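Local coordinates for Thiol:disulfide interchange protein DsbA (Neisseria meningitidis MC58, PDB 3HZ8), which probably acts in the periplasm as a thiol-disulfide oxidoreductase of the DsbA type, passing its redox-active disulfide to other proteins, at residues K88-S93 with Q119-G124; Q107-L112 with A129-P134; Y164-A169 with D179-K184; A40-V45 with G154-I159; H63-K68 with T72-A77. The protein carries 1 engineered substitution. All coordinates share one frame; numbering follows the deposited sequence.

Contact 1. Residues K88-S93 with Q119-G124; sequences KDVANS and QTAFDG
The backbones of A91, in the first turns of helix 88-101, and of F122, in the loop between helices 109-118 and 124-132, come within 5.7 Å of each other, measured from A91 CA to F122 CA. So close an approach is possible because the helix offers only a methyl group at this point. A91 CB stands over one face of the phenyl ring, 3.9 Å from the centroid of the F122 ring and 15° off its normal, a CH-pi contact. The backbone takes part too, with A91 CA 3.6 Å from F122 CD1. A flat ring suits this place, since it can be laid against the helix surface like a plate. Its CG sits between the backbone N and the carbonyl carbon (chi1 67°), a rotation that turns the ring onto A91. V90 works beside it, though less certainly, since the valine is modelled in two conformers. In one of them the methyl CG1 reaches out to the loop, where V90 CG1 lies about 4.0 Å from A121 CB. Just past the ring, D123 is the N-cap of helix 124-132, its OD1 accepting from the backbone N of K126, so the loop that carries F122 leads straight into a capped helix. No hydrogen bond crosses between the two segments. Their attachment rests on dispersion and the CH-pi contact, which implies that complementary shape, more than polar direction, sets how the loop lies on the helix.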
# COMPACT_ATOMS: atom_id res chain seq x y z
N LYS A 88 4.50 -10.89 3.09
CA LYS A 88 3.75 -9.68 3.42
C LYS A 88 2.25 -9.96 3.53
O LYS A 88 1.56 -9.36 4.35
CB LYS A 88 4.04 -8.62 2.36
CG LYS A 88 3.49 -7.24 2.66
CD LYS A 88 3.91 -6.25 1.60
CE LYS A 88 3.43 -4.85 1.90
NZ LYS A 88 3.95 -3.89 0.90
N ASP A 89 1.74 -10.89 2.72
CA ASP A 89 0.31 -11.15 2.68
C ASP A 89 -0.25 -11.68 3.99
O ASP A 89 -1.29 -11.22 4.45
CB ASP A 89 -0.05 -12.05 1.50
CG ASP A 89 0.26 -11.40 0.18
OD1 ASP A 89 0.51 -10.17 0.16
OD2 ASP A 89 0.27 -12.11 -0.85
N VAL A 90 0.46 -12.65 4.59
CA VAL A 90 0.14 -13.19 5.91
C VAL A 90 0.22 -12.10 6.98
O VAL A 90 -0.66 -11.98 7.83
CB VAL A 90 1.10 -14.36 6.28
CG1 VAL A 90 0.67 -15.03 7.58
CG2 VAL A 90 1.18 -15.39 5.14
N ALA A 91 1.30 -11.31 6.93
CA ALA A 91 1.51 -10.22 7.91
C ALA A 91 0.36 -9.20 7.87
O ALA A 91 -0.25 -8.90 8.89
CB ALA A 91 2.84 -9.55 7.69
N ASN A 92 0.06 -8.70 6.67
CA ASN A 92 -1.03 -7.76 6.51
C ASN A 92 -2.37 -8.33 6.94
O ASN A 92 -3.15 -7.67 7.62
CB ASN A 92 -1.10 -7.29 5.07
CG ASN A 92 -0.02 -6.30 4.74
OD1 ASN A 92 0.66 -5.77 5.63
ND2 ASN A 92 0.12 -6.00 3.46
N SER A 93 -2.59 -9.59 6.55
CA SER A 93 -3.75 -10.35 6.99
C SER A 93 -3.87 -10.33 8.51
O SER A 93 -4.93 -9.98 9.04
CB SER A 93 -3.68 -11.79 6.49
OG SER A 93 -4.85 -12.49 6.87
N GLN A 119 4.03 -13.11 17.23
CA GLN A 119 3.60 -13.62 15.92
C GLN A 119 4.60 -14.60 15.30
O GLN A 119 5.80 -14.34 15.29
CB GLN A 119 3.39 -12.44 14.94
CG GLN A 119 2.43 -11.37 15.43
CD GLN A 119 1.14 -11.93 15.99
OE1 GLN A 119 0.76 -11.63 17.14
NE2 GLN A 119 0.46 -12.76 15.20
N THR A 120 4.11 -15.73 14.77
CA THR A 120 4.96 -16.69 14.04
C THR A 120 4.36 -17.18 12.71
O THR A 120 5.05 -17.85 11.93
CB THR A 120 5.34 -17.92 14.87
OG1 THR A 120 4.14 -18.56 15.34
CG2 THR A 120 6.25 -17.55 16.04
N ALA A 121 3.08 -16.87 12.46
CA ALA A 121 2.46 -17.14 11.14
C ALA A 121 3.20 -16.37 10.07
O ALA A 121 3.27 -16.80 8.91
CB ALA A 121 1.01 -16.78 11.12
N PHE A 122 3.71 -15.20 10.48
CA PHE A 122 4.80 -14.53 9.82
C PHE A 122 5.89 -14.32 10.88
O PHE A 122 5.62 -14.51 12.08
CB PHE A 122 4.34 -13.20 9.20
CG PHE A 122 3.92 -12.15 10.21
CD1 PHE A 122 2.65 -12.16 10.76
CD2 PHE A 122 4.79 -11.14 10.59
CE1 PHE A 122 2.24 -11.19 11.69
CE2 PHE A 122 4.41 -10.16 11.50
CZ PHE A 122 3.13 -10.19 12.06
N ASP A 123 7.09 -13.94 10.46
CA ASP A 123 8.24 -13.79 11.36
C ASP A 123 8.11 -12.52 12.21
O ASP A 123 8.75 -11.50 11.92
CB ASP A 123 9.55 -13.79 10.55
CG ASP A 123 10.78 -14.10 11.41
OD1 ASP A 123 10.82 -13.77 12.62
OD2 ASP A 123 11.75 -14.65 10.83
N GLY A 124 7.29 -12.61 13.25
CA GLY A 124 7.08 -11.47 14.17
C GLY A 124 8.35 -10.88 14.78
O GLY A 124 8.48 -9.66 14.91

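Contact 2. Residues Q107-L112 with A129-P134; sequences QNPEVL and AAYESP
L112 and Y131 meet where helix 109-118 faces the end of helix 124-132, with L112 CD2 placed 3.6 Å from Y131 CE1 and 3.9 Å from Y131 CD1. This buried pair is the tight part of the contact. One methyl branch of the leucine does the touching, meeting the ring obliquely, near CE1 and CD1. The backbones stay well apart, 9.7 Å from L112 CA to Y131 CA, and a long aromatic side chain suits such a gap. Y131 CG lies anti to the backbone N (chi1 178°), which carries the ring outward from its own helix to the other one. Toward the outside the contact becomes looser. P109 is partly exposed and meets only the end of the tyrosine, with P109 CG 3.7 Å from Y131 OH. Proline fits the first turn of a helix, where its missing N-H costs no helical bond. Just before it, N108 is the N-cap: its OD1 accepts from E110 N at 2.8 Å. In the other segment, A130 O receives both S133 N and S133 OG, the hydroxyl at 2.6 Å, and these two bonds hold the turn at S133. Helix 71-83 touches both partners: T72 touches P109, L112 and Y131, while R75 makes a cation-pi contact with Y131 and a hydrogen bond to S133 O, joining three helices of the helical part of the fold.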
# COMPACT_ATOMS: atom_id res chain seq x y z
N GLN A 107 -1.31 0.92 17.49
CA GLN A 107 -0.71 2.26 17.36
C GLN A 107 0.09 2.66 18.61
O GLN A 107 0.80 3.68 18.60
CB GLN A 107 -1.77 3.32 17.04
CG GLN A 107 -2.78 3.58 18.16
CD GLN A 107 -4.00 2.66 18.11
OE1 GLN A 107 -3.95 1.55 17.58
NE2 GLN A 107 -5.11 3.14 18.65
N ASN A 108 -0.04 1.86 19.67
CA ASN A 108 0.72 2.08 20.91
C ASN A 108 1.95 1.19 20.91
O ASN A 108 1.80 -0.02 21.00
CB ASN A 108 -0.17 1.77 22.13
CG ASN A 108 0.59 1.80 23.48
OD1 ASN A 108 1.83 1.77 23.54
ND2 ASN A 108 -0.17 1.82 24.57
N PRO A 109 3.16 1.78 20.82
CA PRO A 109 4.38 0.97 20.72
C PRO A 109 4.53 -0.13 21.77
O PRO A 109 5.07 -1.19 21.45
CB PRO A 109 5.49 2.01 20.85
CG PRO A 109 4.89 3.24 20.30
CD PRO A 109 3.47 3.22 20.78
N GLU A 110 4.05 0.09 23.00
CA GLU A 110 4.15 -0.95 24.03
C GLU A 110 3.31 -2.18 23.71
O GLU A 110 3.72 -3.32 23.95
CB GLU A 110 3.75 -0.42 25.40
CG GLU A 110 4.77 0.53 25.99
CD GLU A 110 6.11 -0.14 26.18
OE1 GLU A 110 7.06 0.23 25.46
OE2 GLU A 110 6.22 -1.05 27.04
N VAL A 111 2.11 -1.92 23.19
CA VAL A 111 1.20 -2.98 22.74
C VAL A 111 1.73 -3.66 21.47
O VAL A 111 1.74 -4.89 21.37
CB VAL A 111 -0.22 -2.41 22.50
CG1 VAL A 111 -1.14 -3.47 21.89
CG2 VAL A 111 -0.81 -1.91 23.81
N LEU A 112 2.19 -2.85 20.52
CA LEU A 112 2.69 -3.36 19.24
C LEU A 112 3.90 -4.28 19.41
O LEU A 112 3.97 -5.34 18.80
CB LEU A 112 3.03 -2.20 18.30
CG LEU A 112 3.67 -2.63 16.98
CD1 LEU A 112 2.73 -3.53 16.21
CD2 LEU A 112 4.02 -1.41 16.16
N ALA A 129 12.38 -6.50 14.92
CA ALA A 129 13.72 -5.97 14.67
C ALA A 129 13.72 -4.84 13.64
O ALA A 129 14.40 -3.84 13.81
CB ALA A 129 14.68 -7.08 14.25
N ALA A 130 12.93 -5.03 12.58
CA ALA A 130 12.77 -4.00 11.57
C ALA A 130 12.13 -2.74 12.15
O ALA A 130 12.55 -1.63 11.82
CB ALA A 130 11.95 -4.52 10.39
N TYR A 131 11.12 -2.91 13.01
CA TYR A 131 10.48 -1.79 13.67
C TYR A 131 11.49 -0.99 14.49
O TYR A 131 11.46 0.24 14.50
CB TYR A 131 9.31 -2.25 14.57
CG TYR A 131 8.64 -1.10 15.31
CD1 TYR A 131 7.52 -0.46 14.77
CD2 TYR A 131 9.14 -0.64 16.53
CE1 TYR A 131 6.91 0.60 15.45
CE2 TYR A 131 8.54 0.41 17.21
CZ TYR A 131 7.42 1.03 16.66
OH TYR A 131 6.83 2.07 17.32
N GLU A 132 12.41 -1.69 15.14
CA GLU A 132 13.37 -1.04 16.01
C GLU A 132 14.56 -0.44 15.25
O GLU A 132 15.39 0.25 15.85
CB GLU A 132 13.82 -1.99 17.12
CG GLU A 132 12.66 -2.37 18.03
CD GLU A 132 13.00 -2.31 19.51
OE1 GLU A 132 12.67 -3.28 20.22
OE2 GLU A 132 13.60 -1.30 19.96
N SER A 133 14.63 -0.69 13.95
CA SER A 133 15.74 -0.20 13.12
C SER A 133 15.50 1.23 12.61
O SER A 133 14.35 1.64 12.43
CB SER A 133 15.97 -1.14 11.94
OG SER A 133 14.94 -0.98 10.97
N PRO A 134 16.59 1.98 12.35
CA PRO A 134 16.40 3.32 11.82
C PRO A 134 15.71 3.36 10.44
O PRO A 134 15.06 4.35 10.15
CB PRO A 134 17.83 3.87 11.70
CG PRO A 134 18.63 3.03 12.62
CD PRO A 134 18.01 1.67 12.56

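Contact 3. Residues Y164-A169 with D179-K184; sequences YKVEFA and DLLADK
Y164 and L181 bring strand 164-166 and helix 171-191 together, their CA atoms 7.2 Å apart. The short strand and helix segments run almost antiparallel, at 173°, with 10.0 Å between their axes. The L181 side chain sets out toward the strand, and its two methyls meet different neighbours. L181 CD2 rests 3.7 Å from Y164 CB, where the tyrosine side chain leaves the strand, and L181 CD1 is 3.9 Å from V166 CG2. A branched leucine is well suited to bridging two strand residues in this way. V166 itself turns its other methyl, CG1, over the centre of the F168 ring. Y164 has CG anti to the carbonyl carbon (chi1 -59°), which swings the ring along the helix toward the next turn. K184 meets it there. The lysine chain is extended as far as CE, crosses the tyrosine at about a right angle and bends only at its last torsion (chi4 68°). Its methylenes thus lie against the phenol end, with K184 CE 3.5 Å from Y164 OH and 3.7 Å from Y164 CZ. The phenol hydroxyl finds its polar partner in E188, one helical turn further on, by a hydrogen bond. Tyrosine is apt here because an apolar ring and a polar tip serve different partners. In the sheet, strand 164-166 lies between strands 11-13 and 157-160, and L181 reaches both of those neighbours, touching Y11 and V160, while V166 also packs on V158.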
# COMPACT_ATOMS: atom_id res chain seq x y z
N TYR A 164 -2.19 7.79 -12.48
CA TYR A 164 -3.57 7.39 -12.77
C TYR A 164 -4.24 6.80 -11.54
O TYR A 164 -3.88 5.71 -11.10
CB TYR A 164 -3.63 6.40 -13.93
CG TYR A 164 -3.04 6.94 -15.22
CD1 TYR A 164 -3.53 8.11 -15.80
CD2 TYR A 164 -2.01 6.27 -15.86
CE1 TYR A 164 -2.99 8.60 -16.99
CE2 TYR A 164 -1.47 6.75 -17.06
CZ TYR A 164 -1.96 7.92 -17.61
OH TYR A 164 -1.42 8.42 -18.77
N LYS A 165 -5.21 7.53 -10.99
CA LYS A 165 -5.93 7.08 -9.81
C LYS A 165 -7.10 6.21 -10.23
O LYS A 165 -7.90 6.62 -11.08
CB LYS A 165 -6.45 8.29 -9.02
CG LYS A 165 -7.26 7.92 -7.76
CD LYS A 165 -7.68 9.16 -6.98
CE LYS A 165 -8.62 8.77 -5.86
NZ LYS A 165 -9.01 9.93 -5.02
N VAL A 166 -7.19 5.02 -9.65
CA VAL A 166 -8.32 4.13 -9.89
C VAL A 166 -9.57 4.66 -9.18
O VAL A 166 -9.51 4.98 -8.00
CB VAL A 166 -8.03 2.70 -9.40
CG1 VAL A 166 -9.23 1.79 -9.64
CG2 VAL A 166 -6.79 2.16 -10.09
N GLU A 167 -10.68 4.77 -9.91
CA GLU A 167 -11.95 5.14 -9.30
C GLU A 167 -12.77 3.84 -9.22
O GLU A 167 -13.27 3.36 -10.23
CB GLU A 167 -12.68 6.21 -10.12
CG GLU A 167 -11.85 7.48 -10.41
CD GLU A 167 -11.67 8.36 -9.18
OE1 GLU A 167 -12.57 8.34 -8.32
OE2 GLU A 167 -10.65 9.08 -9.08
N PHE A 168 -12.84 3.26 -8.03
CA PHE A 168 -13.41 1.92 -7.86
C PHE A 168 -14.94 1.93 -7.84
O PHE A 168 -15.54 2.74 -7.13
CB PHE A 168 -12.94 1.32 -6.52
CG PHE A 168 -11.51 0.87 -6.50
CD1 PHE A 168 -11.19 -0.43 -6.86
CD2 PHE A 168 -10.49 1.72 -6.03
CE1 PHE A 168 -9.86 -0.89 -6.81
CE2 PHE A 168 -9.18 1.27 -5.97
CZ PHE A 168 -8.85 -0.04 -6.36
N ALA A 169 -15.53 1.02 -8.61
CA ALA A 169 -16.96 0.67 -8.49
C ALA A 169 -17.12 -0.45 -7.45
O ALA A 169 -18.00 -0.40 -6.58
CB ALA A 169 -17.54 0.27 -9.84
N ASP A 179 -5.12 -3.29 -14.65
CA ASP A 179 -4.48 -3.92 -15.81
C ASP A 179 -4.48 -3.01 -17.03
O ASP A 179 -3.47 -2.93 -17.75
CB ASP A 179 -5.19 -5.23 -16.14
CG ASP A 179 -4.97 -6.30 -15.07
OD1 ASP A 179 -4.10 -6.11 -14.19
OD2 ASP A 179 -5.68 -7.34 -15.13
N LEU A 180 -5.60 -2.35 -17.30
CA LEU A 180 -5.71 -1.43 -18.43
C LEU A 180 -4.79 -0.24 -18.25
O LEU A 180 -4.12 0.19 -19.20
CB LEU A 180 -7.16 -0.96 -18.64
CG LEU A 180 -8.22 -2.00 -19.04
CD1 LEU A 180 -9.59 -1.35 -19.02
CD2 LEU A 180 -7.89 -2.51 -20.43
N LEU A 181 -4.76 0.31 -17.03
CA LEU A 181 -3.86 1.43 -16.74
C LEU A 181 -2.41 1.03 -16.87
O LEU A 181 -1.60 1.80 -17.38
CB LEU A 181 -4.13 2.00 -15.35
CG LEU A 181 -5.43 2.78 -15.19
CD1 LEU A 181 -5.69 3.12 -13.72
CD2 LEU A 181 -5.43 4.03 -16.06
N ALA A 182 -2.08 -0.18 -16.44
CA ALA A 182 -0.70 -0.68 -16.55
C ALA A 182 -0.22 -0.76 -18.00
O ALA A 182 0.93 -0.42 -18.30
CB ALA A 182 -0.57 -2.01 -15.87
N ASP A 183 -1.11 -1.21 -18.89
CA ASP A 183 -0.82 -1.24 -20.33
C ASP A 183 -0.66 0.18 -20.88
O ASP A 183 0.26 0.45 -21.67
CB ASP A 183 -1.91 -2.03 -21.08
CG ASP A 183 -1.74 -1.96 -22.59
OD1 ASP A 183 -0.79 -2.57 -23.11
OD2 ASP A 183 -2.57 -1.31 -23.25
N LYS A 184 -1.54 1.09 -20.46
CA LYS A 184 -1.47 2.49 -20.89
C LYS A 184 -0.11 3.10 -20.53
O LYS A 184 0.55 3.71 -21.37
CB LYS A 184 -2.63 3.30 -20.28
CG LYS A 184 -2.71 4.76 -20.73
CD LYS A 184 -3.92 5.43 -20.09
CE LYS A 184 -4.03 6.91 -20.45
NZ LYS A 184 -4.35 7.13 -21.89

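Contact 4. Residues A40-V45 with G154-I159; sequences AHLEPV and GVPTVI. Engineered in segment 154-159: V155 (natural residue Thr).
The thioredoxin-type active-site helix, 37-50, which starts at the C36-C39 disulfide, packs through L42 on the loop and strand that carry P156. L42 CG is anti to the backbone N (chi1 173°), which directs one branch, CD2, at the proline ring. That methyl lies 3.7 Å from P156 CB and 3.8 Å from P156 CG, meeting the ring obliquely. The same methyl, L42 CD2, reaches V158 at a looser 4.3 Å from V158 CG2. Leucine suits the place because one apolar methyl can touch both the proline ring and, more loosely, V158. The peptide bond before P156 is cis, and this is the cis-proline loop characteristic of the thioredoxin fold, set beside the active-site cysteines; P156 also touches H38 and C39. The residue before it, V155, is an engineered substitution for the natural threonine, and its side chain touches C36 and C39. Beyond the proline the chain becomes strand 157-160, whose first residue, T157, turns away from the helix and binds back on the loop: T157 OG1 donates to G154 O at 2.7 Å, from above the carbonyl plane. W171 of helix 171-191 touches both L42 and P156, and E30 of strand 26-32 does the same.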
# COMPACT_ATOMS: atom_id res chain seq x y z
N ALA A 40 -9.04 -3.43 4.54
CA ALA A 40 -8.94 -4.84 4.91
C ALA A 40 -9.67 -5.72 3.91
O ALA A 40 -9.25 -6.86 3.67
CB ALA A 40 -9.49 -5.10 6.33
N HIS A 41 -10.76 -5.19 3.33
CA HIS A 41 -11.51 -5.93 2.32
C HIS A 41 -10.83 -5.92 0.97
O HIS A 41 -10.88 -6.91 0.25
CB HIS A 41 -12.93 -5.40 2.19
CG HIS A 41 -13.86 -5.90 3.24
ND1 HIS A 41 -14.34 -5.10 4.25
CD2 HIS A 41 -14.38 -7.14 3.45
CE1 HIS A 41 -15.14 -5.82 5.03
NE2 HIS A 41 -15.17 -7.06 4.57
N LEU A 42 -10.24 -4.79 0.60
CA LEU A 42 -9.48 -4.73 -0.65
C LEU A 42 -8.27 -5.67 -0.61
O LEU A 42 -7.89 -6.25 -1.64
CB LEU A 42 -9.02 -3.29 -0.95
CG LEU A 42 -8.07 -3.06 -2.13
CD1 LEU A 42 -8.63 -3.60 -3.47
CD2 LEU A 42 -7.71 -1.60 -2.28
N GLU A 43 -7.67 -5.80 0.58
CA GLU A 43 -6.40 -6.51 0.74
C GLU A 43 -6.32 -7.87 0.03
O GLU A 43 -5.44 -8.05 -0.81
CB GLU A 43 -6.05 -6.65 2.23
CG GLU A 43 -4.76 -7.43 2.49
CD GLU A 43 -3.51 -6.75 1.96
OE1 GLU A 43 -3.54 -5.52 1.69
OE2 GLU A 43 -2.48 -7.45 1.83
N PRO A 44 -7.24 -8.82 0.34
CA PRO A 44 -7.13 -10.12 -0.33
C PRO A 44 -7.29 -10.08 -1.85
O PRO A 44 -6.69 -10.89 -2.57
CB PRO A 44 -8.25 -10.94 0.32
CG PRO A 44 -9.22 -9.95 0.83
CD PRO A 44 -8.37 -8.80 1.30
N VAL A 45 -8.10 -9.14 -2.35
CA VAL A 45 -8.32 -9.00 -3.79
C VAL A 45 -7.06 -8.49 -4.48
O VAL A 45 -6.61 -9.03 -5.51
CB VAL A 45 -9.53 -8.06 -4.08
CG1 VAL A 45 -9.68 -7.79 -5.56
CG2 VAL A 45 -10.83 -8.64 -3.51
N GLY A 154 -8.05 10.08 1.61
CA GLY A 154 -8.96 8.93 1.70
C GLY A 154 -8.21 7.64 1.45
O GLY A 154 -7.24 7.61 0.69
N VAL A 155 -8.64 6.56 2.10
CA VAL A 155 -8.03 5.25 1.88
C VAL A 155 -9.16 4.22 1.72
O VAL A 155 -10.22 4.38 2.32
CB VAL A 155 -7.08 4.84 3.03
CG1 VAL A 155 -5.83 5.67 2.99
CG2 VAL A 155 -7.76 4.94 4.40
N PRO A 156 -8.93 3.18 0.92
CA PRO A 156 -7.74 2.95 0.10
C PRO A 156 -7.73 3.84 -1.12
O PRO A 156 -8.79 4.19 -1.64
CB PRO A 156 -7.88 1.49 -0.34
CG PRO A 156 -9.35 1.20 -0.27
CD PRO A 156 -9.94 2.10 0.80
N THR A 157 -6.53 4.22 -1.56
CA THR A 157 -6.33 4.94 -2.83
C THR A 157 -5.29 4.15 -3.62
O THR A 157 -4.25 3.80 -3.08
CB THR A 157 -5.82 6.39 -2.57
OG1 THR A 157 -6.87 7.17 -1.97
CG2 THR A 157 -5.38 7.09 -3.87
N VAL A 158 -5.58 3.86 -4.89
CA VAL A 158 -4.62 3.13 -5.72
C VAL A 158 -4.27 3.99 -6.92
O VAL A 158 -5.16 4.47 -7.61
CB VAL A 158 -5.17 1.75 -6.18
CG1 VAL A 158 -4.20 1.05 -7.16
CG2 VAL A 158 -5.45 0.86 -4.96
N ILE A 159 -2.96 4.16 -7.13
CA ILE A 159 -2.44 4.96 -8.22
C ILE A 159 -1.48 4.12 -9.09
O ILE A 159 -0.57 3.46 -8.57
CB ILE A 159 -1.74 6.22 -7.66
CG1 ILE A 159 -2.80 7.16 -7.07
CG2 ILE A 159 -0.91 6.92 -8.73
CD1 ILE A 159 -2.31 8.01 -5.92

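Contact 5. Residues H63-K68 with T72-A77; sequences HVVWQK and TLARLA
H63, at the end of strand 57-63, lays its imidazole against the first turns of helix 71-83, where L73 and A74 receive it. These three residues give up the most surface to the contact. The ring is turned so that one face looks at the helix backbone, with L73 C above its centre and A74 N nearer the rim. On that same face, toward its outer part, L73 CB lies 3.5 Å from H63 NE2. The H63 CG is anti to the backbone N (chi1 -162°), which carries the ring out over the helix turn at L73 and A74. A bond within its own segment steadies it: H63 ND1 donates to V64 O at 2.8 Å, nearly straight at 162°, in the ring plane and on a lone pair of the carbonyl. Histidine suits the place because a flat face can lie on the helix backbone while ND1 makes an in-plane bond. A74 is small, which lets the strand end come close: H63 CB is 3.8 Å from A74 CA, and A74 CB meets V65 CG2 at 3.6 Å. One turn on, A77 CB lies 3.8 Å from H63 CB. Further out, a water donates to K68 O at 2.7 Å and also bonds T72 OG1. F32 meets the H63 ring edge-to-face, and M143 touches both H63 and A74. No direct hydrogen bond joins the two segments; the contact works by shape, with the ND1-V64 O bond fixing the ring's rotation.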
# COMPACT_ATOMS: atom_id res chain seq x y z
N HIS A 63 1.47 3.60 4.10
CA HIS A 63 0.44 3.85 5.12
C HIS A 63 0.27 5.35 5.28
O HIS A 63 1.26 6.08 5.41
CB HIS A 63 0.88 3.23 6.46
CG HIS A 63 -0.21 3.05 7.46
ND1 HIS A 63 -0.85 4.09 8.10
CD2 HIS A 63 -0.75 1.91 7.97
CE1 HIS A 63 -1.76 3.61 8.92
NE2 HIS A 63 -1.71 2.29 8.88
N VAL A 64 -0.97 5.83 5.26
CA VAL A 64 -1.21 7.27 5.45
C VAL A 64 -0.83 7.70 6.88
O VAL A 64 -0.84 6.90 7.81
CB VAL A 64 -2.68 7.70 5.14
CG1 VAL A 64 -2.97 7.55 3.65
CG2 VAL A 64 -3.71 6.96 6.01
N VAL A 65 -0.48 8.98 7.03
CA VAL A 65 -0.24 9.55 8.36
C VAL A 65 -1.05 10.84 8.46
O VAL A 65 -0.71 11.85 7.83
CB VAL A 65 1.27 9.79 8.65
CG1 VAL A 65 1.46 10.43 10.03
CG2 VAL A 65 2.05 8.49 8.51
N TRP A 66 -2.15 10.78 9.21
CA TRP A 66 -3.12 11.87 9.29
C TRP A 66 -3.09 12.57 10.65
O TRP A 66 -3.75 13.58 10.85
CB TRP A 66 -4.52 11.33 9.02
CG TRP A 66 -4.78 11.02 7.58
CD1 TRP A 66 -4.17 11.60 6.49
CD2 TRP A 66 -5.73 10.09 7.05
NE1 TRP A 66 -4.68 11.08 5.33
CE2 TRP A 66 -5.64 10.15 5.63
CE3 TRP A 66 -6.63 9.19 7.63
CZ2 TRP A 66 -6.43 9.36 4.80
CZ3 TRP A 66 -7.44 8.42 6.80
CH2 TRP A 66 -7.33 8.51 5.39
N GLN A 67 -2.33 12.01 11.58
CA GLN A 67 -2.12 12.61 12.90
C GLN A 67 -0.85 12.02 13.50
O GLN A 67 -0.41 10.95 13.07
CB GLN A 67 -3.34 12.39 13.82
CG GLN A 67 -3.70 10.91 14.09
CD GLN A 67 -4.96 10.71 14.91
OE1 GLN A 67 -5.73 11.65 15.14
NE2 GLN A 67 -5.18 9.46 15.34
N LYS A 68 -0.25 12.69 14.49
CA LYS A 68 1.05 12.23 14.99
C LYS A 68 0.98 10.81 15.57
O LYS A 68 1.95 10.07 15.51
CB LYS A 68 1.65 13.20 16.02
CG LYS A 68 0.95 13.19 17.37
CD LYS A 68 1.61 14.17 18.37
CE LYS A 68 0.91 14.16 19.73
NZ LYS A 68 1.77 14.66 20.87
N THR A 72 3.19 5.60 14.29
CA THR A 72 3.52 4.24 14.76
C THR A 72 3.00 3.16 13.81
O THR A 72 3.69 2.16 13.54
CB THR A 72 3.00 4.02 16.20
OG1 THR A 72 3.67 4.93 17.09
CG2 THR A 72 3.24 2.56 16.66
N LEU A 73 1.80 3.38 13.28
CA LEU A 73 1.24 2.43 12.32
C LEU A 73 1.99 2.45 11.01
O LEU A 73 2.16 1.42 10.38
CB LEU A 73 -0.25 2.72 12.08
CG LEU A 73 -1.20 2.52 13.27
CD1 LEU A 73 -2.64 2.94 12.92
CD2 LEU A 73 -1.14 1.06 13.80
N ALA A 74 2.42 3.63 10.58
CA ALA A 74 3.27 3.73 9.39
C ALA A 74 4.62 3.02 9.61
O ALA A 74 5.13 2.35 8.70
CB ALA A 74 3.45 5.18 8.97
N ARG A 75 5.20 3.15 10.81
CA ARG A 75 6.43 2.43 11.13
C ARG A 75 6.23 0.90 11.11
O ARG A 75 7.12 0.16 10.67
CB ARG A 75 6.99 2.87 12.49
CG ARG A 75 8.46 2.53 12.63
CD ARG A 75 9.11 3.13 13.87
NE ARG A 75 10.54 2.87 13.82
CZ ARG A 75 11.41 3.21 14.77
NH1 ARG A 75 11.00 3.83 15.87
NH2 ARG A 75 12.70 2.91 14.61
N LEU A 76 5.07 0.45 11.58
CA LEU A 76 4.69 -0.97 11.43
C LEU A 76 4.62 -1.38 9.96
O LEU A 76 5.14 -2.44 9.60
CB LEU A 76 3.35 -1.26 12.12
CG LEU A 76 2.79 -2.68 11.95
CD1 LEU A 76 3.81 -3.74 12.35
CD2 LEU A 76 1.48 -2.84 12.68
N ALA A 77 3.96 -0.57 9.13
CA ALA A 77 3.86 -0.89 7.70
C ALA A 77 5.26 -0.99 7.09
O ALA A 77 5.56 -1.92 6.31
CB ALA A 77 3.03 0.16 6.97
O HOH W 1 2.98 7.77 16.52

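Overall arrangement
From the N terminus, helix 37-50 opens contact 4, whose loop is closed 109 residues later by the cis-proline segment. Within that long loop the chain leaves strand 57-63 and turns back in contact 5, a short local closure with helix 71-83. Contacts 1 and 2 follow, and they cross: helix 88-101 opens contact 1, which closes at 119-124 after 107-112 has opened contact 2. Both lie inside contact 4, and contact 2 touches contact 5 through R75 and T72. Contact 3 comes last, in series, joining strand 164-166 to helix 171-191. Contacts 1 and 2 tie the helical part together, contact 5 joins it to the end of strand 57-63, and contacts 3 and 4 bind the thioredoxin sheet to its helices.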